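Local coordinates for macrodomain protein (PDB 5E3B) that probably removes ADP-ribose from ADP-ribosylated thymidine in DNA by hydrolysis, and whose disruption raises antibiotic production in Streptomyces coelicolor, at residues A[41-46]-A[98-103]; A[139-144]-A[171-176]. All blocks are in the same frame, centred on the assembly; numbering follows the deposited sequence. Where two conformers were deposited one is given.

Contact 1 (A[41-46]-A[98-103]); sequences MIAHVC and WVANMI
Met102 lies along the backbone of 41-46 and illustrates how a flexible side chain can fill the seam between two parallel strands. Its CB rests 3.3 Å from His44 O, the carbonyl that accepts the Met102 backbone N-H, and CG follows within 3.6 Å of the same His44 O. Beyond CG the sulfur carries the chain onward, and the bend at chi3 (-70°) folds CE back toward strand 41-46. There Met102 CE comes down on the His44 carbonyl, 3.6 Å from His44 C, with Ala43 CB at 4.0 Å and Val45 CG2 at 4.1 Å to its two sides.

The opposite face carries a polar pair. With CG wedged between the backbone N and the carbonyl carbon (chi1 70°), the His44 ring leans toward 98-103, and its CD2 comes within 3.3 Å of Ala100 O. His44 NE2 then donates to Asn101 OD1 at 2.8 Å, with the acceptor near the ring plane and the amide turned almost perpendicular to the ring, at 82°. Asn101 ND2 bonds in turn to Gln89 OE1 and Pro67 O, which fixes the rotation of the amide and presents OD1 to the histidine.

Five backbone hydrogen bonds alternate between the strands and hold the pair in parallel, as interior strands of the macrodomain sheet. Helix 119-136 covers the face of Met41, Val45 and Met102. Tyr71 of helix 66-76 packs against Cys46, Asn101 and Ile103 on the other face, while strands 139-143 and 88-94 flank the pair.

Contact 2 (A[139-144]-A[171-176]); sequences SVHLPR and PVTVYD. With NA (sodium ion), chain C.
His141 and Tyr175 adopt nearly the same first torsion (chi1 -60° and -65°), each ring carbon CG beside its own backbone N, and this lays the tyrosine obliquely across the histidine two positions back in register. The phenol oxygen arrives at the imidazole edge: Tyr175 OH and His141 ND1 are hydrogen-bonded at 2.7 Å. The rings meet rim to rim with planes 47° apart, so the pair is no stack, and Tyr175 CE1 sits 3.6 Å from His141 CB.

On its other nitrogen, His141 NE2 donates to Ser139 OG at 2.8 Å. A water bridges Val140 O and Thr173 OG1 close by. The reverse face of the sheet is apolar, Leu142 CD1 meeting Val172 CG1 at 3.6 Å, with helix 154-166 packed beyond Val172 and Val174. That helix joins 139-143 to 172-176 as the two parallel strands of a beta-alpha-beta unit in the macrodomain sheet.

At the C-terminal end, Arg144 sets one guanidinium face over Val174 CG1, and its NE stays 4.6 Å from Asp176 OD2, too far for a salt bridge. In the conformer described, Asp176 OD2 is 2.6 Å from a sodium ion that water also ligates. The chemistry is thus divided: a serine-histidine-tyrosine chain fixes the imidazole at both nitrogens and ties the phenol to it, whereas in this conformer the aspartate appears to direct its charge to the cation.

In the fold
From the N terminus the chain lays down strand 25-28, an outermost strand of the sheet, then strand 40-47, in the interior of the sheet. Helices 56-63 and 66-76 and strand 88-94 follow before 97-105 returns beside 40-47, and contact 1 closes that long excursion. Helix 119-136 leads to strand 139-143, and a parallel beta-alpha-beta connection through helix 154-166 ends at contact 2. The two closures come in series, neither nesting nor crossing. They meet where 139-143 pairs with the far side of 40-47, probably through hydrogen bonds of Met41 with Ser139 and His141. Together they join four strands that are neighbours across the macrodomain sheet, whose strand 172-176 then abuts 25-28.

Contact 1 (A[41-46]-A[98-103])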
# COMPACT_ATOMS: atom_id res chain seq x y z
N MET A 41 1.34 -7.41 5.80
CA MET A 41 0.86 -6.85 4.56
C MET A 41 1.49 -5.51 4.40
O MET A 41 1.34 -4.65 5.23
CB MET A 41 -0.64 -6.74 4.51
CG MET A 41 -1.11 -6.24 3.20
SD MET A 41 -2.88 -6.05 3.15
CE MET A 41 -3.45 -7.70 3.21
N ILE A 42 2.19 -5.36 3.26
CA ILE A 42 2.90 -4.13 2.92
C ILE A 42 2.06 -3.37 1.91
O ILE A 42 1.88 -3.86 0.81
CB ILE A 42 4.26 -4.47 2.38
CG1 ILE A 42 5.06 -5.31 3.39
CG2 ILE A 42 5.00 -3.25 1.93
CD1 ILE A 42 6.10 -6.09 2.69
N ALA A 43 1.54 -2.19 2.27
CA ALA A 43 0.61 -1.48 1.43
C ALA A 43 1.23 -0.20 0.98
O ALA A 43 1.88 0.52 1.79
CB ALA A 43 -0.65 -1.12 2.23
N HIS A 44 1.08 0.10 -0.32
CA HIS A 44 1.69 1.28 -0.88
C HIS A 44 0.86 1.82 -2.02
O HIS A 44 0.06 1.13 -2.64
CB HIS A 44 3.15 0.97 -1.26
CG HIS A 44 3.25 0.03 -2.44
ND1 HIS A 44 3.80 0.39 -3.65
CD2 HIS A 44 2.79 -1.24 -2.60
CE1 HIS A 44 3.68 -0.59 -4.51
NE2 HIS A 44 3.06 -1.58 -3.92
N VAL A 45 1.10 3.10 -2.32
CA VAL A 45 0.35 3.82 -3.31
C VAL A 45 0.93 3.73 -4.74
O VAL A 45 2.04 4.22 -4.98
CB VAL A 45 0.16 5.31 -2.97
CG1 VAL A 45 -0.70 5.94 -4.01
CG2 VAL A 45 -0.55 5.38 -1.62
N CYS A 46 0.15 3.21 -5.66
CA CYS A 46 0.51 3.19 -7.08
C CYS A 46 -0.33 4.17 -7.85
O CYS A 46 -1.43 4.58 -7.42
CB CYS A 46 0.30 1.77 -7.60
SG CYS A 46 1.28 0.48 -6.80
N TRP A 98 2.34 -10.39 2.12
CA TRP A 98 1.62 -9.93 0.98
C TRP A 98 2.01 -8.45 0.74
O TRP A 98 2.32 -7.75 1.66
CB TRP A 98 0.12 -9.95 1.21
CG TRP A 98 -0.59 -11.25 0.79
CD1 TRP A 98 -1.23 -11.48 -0.39
CD2 TRP A 98 -0.66 -12.44 1.49
NE1 TRP A 98 -1.71 -12.72 -0.48
CE2 TRP A 98 -1.38 -13.34 0.69
CE3 TRP A 98 -0.20 -12.82 2.74
CZ2 TRP A 98 -1.66 -14.67 1.08
CZ3 TRP A 98 -0.43 -14.08 3.12
CH2 TRP A 98 -1.17 -15.02 2.28
N VAL A 99 2.03 -8.09 -0.51
CA VAL A 99 2.08 -6.66 -0.96
C VAL A 99 0.73 -6.25 -1.51
O VAL A 99 0.17 -6.93 -2.41
CB VAL A 99 3.21 -6.47 -1.99
CG1 VAL A 99 3.24 -5.06 -2.51
CG2 VAL A 99 4.54 -6.84 -1.33
N ALA A 100 0.24 -5.08 -1.07
CA ALA A 100 -1.01 -4.54 -1.53
C ALA A 100 -0.69 -3.34 -2.40
O ALA A 100 -0.22 -2.30 -1.93
CB ALA A 100 -1.90 -4.06 -0.33
N ASN A 101 -0.86 -3.52 -3.70
CA ASN A 101 -0.69 -2.46 -4.65
C ASN A 101 -2.03 -1.67 -4.75
O ASN A 101 -3.03 -2.16 -5.28
CB ASN A 101 -0.37 -2.99 -6.05
CG ASN A 101 0.94 -3.77 -6.19
OD1 ASN A 101 1.92 -3.60 -5.48
ND2 ASN A 101 0.91 -4.70 -7.15
N MET A 102 -2.04 -0.50 -4.14
CA MET A 102 -3.24 0.36 -4.00
C MET A 102 -3.23 1.38 -5.14
O MET A 102 -2.28 2.15 -5.22
CB MET A 102 -3.27 1.12 -2.72
CG MET A 102 -3.25 0.23 -1.48
SD MET A 102 -3.49 1.14 0.09
CE MET A 102 -1.99 2.00 0.18
N ILE A 103 -4.30 1.47 -5.90
CA ILE A 103 -4.33 2.50 -6.96
C ILE A 103 -4.87 3.77 -6.33
O ILE A 103 -6.12 3.95 -6.22
CB ILE A 103 -5.18 2.03 -8.17
CG1 ILE A 103 -4.73 0.68 -8.75
CG2 ILE A 103 -5.09 3.14 -9.23
CD1 ILE A 103 -3.24 0.56 -9.04

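Contact 2 (A[139-144]-A[171-176])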
# COMPACT_ATOMS: atom_id res chain seq x y z
N SER A 139 -0.81 -7.72 10.26
CA SER A 139 -0.42 -6.31 10.51
C SER A 139 -0.09 -5.63 9.19
O SER A 139 0.28 -6.32 8.20
CB SER A 139 0.79 -6.29 11.42
OG SER A 139 1.89 -7.00 10.92
N VAL A 140 -0.21 -4.29 9.17
CA VAL A 140 -0.04 -3.52 7.94
C VAL A 140 1.19 -2.60 8.07
O VAL A 140 1.43 -2.08 9.17
CB VAL A 140 -1.31 -2.76 7.58
CG1 VAL A 140 -1.08 -1.85 6.43
CG2 VAL A 140 -2.42 -3.79 7.27
N HIS A 141 1.97 -2.50 7.01
CA HIS A 141 3.31 -1.86 6.97
C HIS A 141 3.33 -0.97 5.77
O HIS A 141 3.12 -1.41 4.61
CB HIS A 141 4.35 -2.98 6.91
CG HIS A 141 4.28 -3.87 8.10
ND1 HIS A 141 4.95 -3.61 9.27
CD2 HIS A 141 3.51 -4.95 8.35
CE1 HIS A 141 4.67 -4.52 10.16
NE2 HIS A 141 3.75 -5.33 9.66
N LEU A 142 3.49 0.36 6.02
CA LEU A 142 3.38 1.32 4.98
C LEU A 142 4.57 2.29 4.98
O LEU A 142 5.02 2.70 6.02
CB LEU A 142 2.11 2.19 5.06
CG LEU A 142 0.69 1.58 5.12
CD1 LEU A 142 0.30 1.57 6.53
CD2 LEU A 142 -0.29 2.31 4.21
N PRO A 143 5.06 2.61 3.80
CA PRO A 143 6.03 3.67 3.79
C PRO A 143 5.31 5.00 3.91
O PRO A 143 4.22 5.21 3.48
CB PRO A 143 6.59 3.57 2.40
CG PRO A 143 5.47 3.04 1.56
CD PRO A 143 4.79 2.10 2.44
N ARG A 144 6.07 5.89 4.55
CA ARG A 144 5.64 7.20 4.80
C ARG A 144 5.84 7.84 3.51
O ARG A 144 6.89 7.60 2.79
CB ARG A 144 6.57 7.80 5.92
CG ARG A 144 6.31 9.22 6.17
CD ARG A 144 7.45 9.74 7.03
NE ARG A 144 7.24 9.37 8.41
CZ ARG A 144 6.40 9.98 9.24
NH1 ARG A 144 6.29 9.50 10.47
NH2 ARG A 144 5.67 11.04 8.89
N PRO A 171 -3.06 -3.56 13.46
CA PRO A 171 -1.79 -2.90 13.77
C PRO A 171 -1.18 -2.24 12.50
O PRO A 171 -1.16 -2.85 11.44
CB PRO A 171 -0.88 -4.03 14.21
CG PRO A 171 -1.80 -5.23 14.51
CD PRO A 171 -3.00 -5.04 13.65
N VAL A 172 -0.65 -1.03 12.64
CA VAL A 172 -0.03 -0.36 11.57
C VAL A 172 1.34 0.17 11.96
O VAL A 172 1.53 0.74 13.07
CB VAL A 172 -0.89 0.84 11.13
CG1 VAL A 172 -0.12 1.68 10.12
CG2 VAL A 172 -2.19 0.38 10.51
N THR A 173 2.29 -0.02 11.10
CA THR A 173 3.59 0.61 11.24
C THR A 173 3.92 1.40 9.99
O THR A 173 3.78 0.97 8.85
CB THR A 173 4.67 -0.45 11.47
OG1 THR A 173 4.35 -1.35 12.54
CG2 THR A 173 6.08 0.13 11.61
N VAL A 174 4.37 2.68 10.19
CA VAL A 174 4.70 3.62 9.15
C VAL A 174 6.22 3.83 9.15
O VAL A 174 6.81 4.12 10.18
CB VAL A 174 3.99 4.98 9.37
CG1 VAL A 174 4.47 6.11 8.49
CG2 VAL A 174 2.49 4.80 9.31
N TYR A 175 6.81 3.60 7.98
CA TYR A 175 8.30 3.58 7.85
C TYR A 175 8.82 4.79 7.10
O TYR A 175 8.36 5.22 6.06
CB TYR A 175 8.68 2.31 7.05
CG TYR A 175 8.39 1.04 7.69
CD1 TYR A 175 7.07 0.52 7.70
CD2 TYR A 175 9.37 0.25 8.32
CE1 TYR A 175 6.78 -0.66 8.32
CE2 TYR A 175 9.07 -0.97 8.94
CZ TYR A 175 7.75 -1.45 8.90
OH TYR A 175 7.50 -2.66 9.53
N ASP A 176 9.86 5.37 7.71
CA ASP A 176 10.67 6.38 7.00
C ASP A 176 11.99 5.76 6.48
O ASP A 176 12.65 5.08 7.15
CB ASP A 176 11.02 7.57 7.92
CG ASP A 176 11.32 8.91 7.16
OD1 ASP A 176 11.10 9.06 5.90
OD2 ASP A 176 11.74 9.87 7.89
NA NA C . 12.47 9.37 10.33
O HOH W 1 2.21 -3.06 12.04
O HOH W 2 10.76 7.19 11.31